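Local coordinates for protein transcription initiation factor IIB,Transcription initiation factor IIB (Methanocaldococcus jannaschii, PDB 5O9J) that is a mini-intein with the HINT fold that probably excises itself from transcription factor IIB by protein splicing, joining the flanking segments, at residues E113-V116 / G117-L120. Sequence-based numbering, arbitrary orientation.
Sequences ELKV and GDIL
Lys115 and Asp118 grip each other twice across a tight turn. The backbone N of Asp118 donates to O of Lys115 at 2.9 Å, the bond that closes a type II beta turn. In return the amide N of Lys115 reaches OD2 of Asp118 at 3.0 Å, entering from above the carboxylate plane, 36° out of it. Aspartate suits the fourth position of this turn because its short side chain, with chi1 at -103°, off the usual staggered positions, brings the carboxylate back to that amide. Gly117 occupies the third position, where a beta carbon would be jammed against O of Val116.

The turn leads into strand 119-123 of the intein splicing domain, which pairs antiparallel with strand 143-154; Gly117 and Asp118 already bond to the backbone of Ile148 there, and Ile119 bonds to Ile101.

OD2 of Asp118 is held a second time, by a salt bridge to Arg102, which also donates to O of Glu113. The opposite charge at NZ of Lys115 stays 5.2 Å from OD2 of Asp118, without contact. With an alanine here instead of Asp118, the Lys115 amide is likely to lose its acceptor and Arg102 its carboxylate mate.

Among apolar contacts, CD2 of Leu114 lies 3.7 Å from OD2 of Asp118 and 3.9 Å from CD2 of Leu120, the two leucines crossing at about a right angle. Leucine suits both buried places, its branched end putting methyl groups among Ile82, Thr100 and Ile148.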
ATOM      1  N   GLU A 113      -3.541  -3.062  16.685  1.00 48.49           N
ATOM      2  CA  GLU A 113      -3.574  -4.116  17.695  1.00 42.86           C
ATOM      3  C   GLU A 113      -2.226  -4.825  17.795  1.00 44.85           C
ATOM      4  O   GLU A 113      -2.058  -5.770  18.570  1.00 49.32           O
ATOM      5  CB  GLU A 113      -4.682  -5.121  17.385  1.00 45.31           C
ATOM      6  CG  GLU A 113      -6.080  -4.511  17.373  1.00 49.63           C
ATOM      7  CD  GLU A 113      -7.180  -5.551  17.215  1.00 56.93           C
ATOM      8  OE1 GLU A 113      -6.877  -6.764  17.269  1.00 60.65           O
ATOM      9  OE2 GLU A 113      -8.354  -5.153  17.035  1.00 58.30           O
ATOM     10  N   LEU A 114      -1.263  -4.365  17.010  1.00 39.67           N
ATOM     11  CA  LEU A 114       0.090  -4.897  17.087  1.00 43.40           C
ATOM     12  C   LEU A 114       0.801  -4.398  18.339  1.00 45.74           C
ATOM     13  O   LEU A 114       0.495  -3.321  18.851  1.00 49.34           O
ATOM     14  CB  LEU A 114       0.889  -4.509  15.849  1.00 40.42           C
ATOM     15  CG  LEU A 114       0.502  -5.181  14.538  1.00 41.72           C
ATOM     16  CD1 LEU A 114       1.228  -4.489  13.409  1.00 36.05           C
ATOM     17  CD2 LEU A 114       0.857  -6.656  14.583  1.00 39.09           C
ATOM     18  N   LYS A 115       1.755  -5.187  18.818  1.00 42.58           N
ATOM     19  CA  LYS A 115       2.539  -4.836  19.995  1.00 44.34           C
ATOM     20  C   LYS A 115       4.019  -5.045  19.724  1.00 42.81           C
ATOM     21  O   LYS A 115       4.386  -5.915  18.945  1.00 42.67           O
ATOM     22  CB  LYS A 115       2.096  -5.675  21.194  1.00 45.73           C
ATOM     23  CG  LYS A 115       0.655  -5.421  21.618  1.00 52.93           C
ATOM     24  CD  LYS A 115       0.114  -6.540  22.499  1.00 55.33           C
ATOM     25  CE  LYS A 115       0.071  -7.866  21.751  1.00 58.34           C
ATOM     26  NZ  LYS A 115      -0.702  -8.907  22.488  1.00 60.19           N
ATOM     27  N   VAL A 116       4.868  -4.242  20.361  1.00 42.46           N
ATOM     28  CA  VAL A 116       6.316  -4.435  20.284  1.00 42.84           C
ATOM     29  C   VAL A 116       6.637  -5.875  20.671  1.00 41.95           C
ATOM     30  O   VAL A 116       6.023  -6.417  21.585  1.00 44.50           O
ATOM     31  CB  VAL A 116       7.079  -3.446  21.208  1.00 45.20           C
ATOM     32  CG1 VAL A 116       8.575  -3.751  21.218  1.00 47.41           C
ATOM     33  CG2 VAL A 116       6.827  -2.005  20.777  1.00 42.76           C
ATOM     34  N   GLY A 117       7.562  -6.509  19.959  1.00 40.18           N
ATOM     35  CA  GLY A 117       7.852  -7.908  20.201  1.00 42.37           C
ATOM     36  C   GLY A 117       7.056  -8.871  19.333  1.00 43.12           C
ATOM     37  O   GLY A 117       7.423 -10.045  19.203  1.00 40.43           O
ATOM     38  N   ASP A 118       5.960  -8.390  18.748  1.00 42.61           N
ATOM     39  CA  ASP A 118       5.185  -9.205  17.811  1.00 42.60           C
ATOM     40  C   ASP A 118       6.064  -9.651  16.659  1.00 40.42           C
ATOM     41  O   ASP A 118       6.969  -8.926  16.246  1.00 40.26           O
ATOM     42  CB  ASP A 118       3.980  -8.435  17.266  1.00 43.94           C
ATOM     43  CG  ASP A 118       2.676  -8.850  17.918  1.00 45.97           C
ATOM     44  OD1 ASP A 118       2.589 -10.001  18.391  1.00 47.65           O
ATOM     45  OD2 ASP A 118       1.734  -8.026  17.949  1.00 45.74           O
ATOM     46  N   ILE A 119       5.801 -10.848  16.151  1.00 41.09           N
ATOM     47  CA  ILE A 119       6.540 -11.372  15.010  1.00 39.99           C
ATOM     48  C   ILE A 119       5.731 -11.215  13.729  1.00 35.42           C
ATOM     49  O   ILE A 119       4.678 -11.827  13.571  1.00 34.80           O
ATOM     50  CB  ILE A 119       6.904 -12.858  15.193  1.00 38.97           C
ATOM     51  CG1 ILE A 119       7.790 -13.041  16.429  1.00 44.35           C
ATOM     52  CG2 ILE A 119       7.602 -13.396  13.943  1.00 37.07           C
ATOM     53  CD1 ILE A 119       8.278 -14.467  16.620  1.00 47.25           C
ATOM     54  N   LEU A 120       6.227 -10.377  12.827  1.00 33.29           N
ATOM     55  CA  LEU A 120       5.589 -10.179  11.536  1.00 33.31           C
ATOM     56  C   LEU A 120       6.175 -11.115  10.498  1.00 36.43           C
ATOM     57  O   LEU A 120       7.347 -11.480  10.559  1.00 36.64           O
ATOM     58  CB  LEU A 120       5.741  -8.733  11.068  1.00 34.01           C
ATOM     59  CG  LEU A 120       5.026  -7.685  11.920  1.00 35.17           C
ATOM     60  CD1 LEU A 120       5.039  -6.323  11.224  1.00 39.27           C
ATOM     61  CD2 LEU A 120       3.606  -8.133  12.214  1.00 37.10           C
TER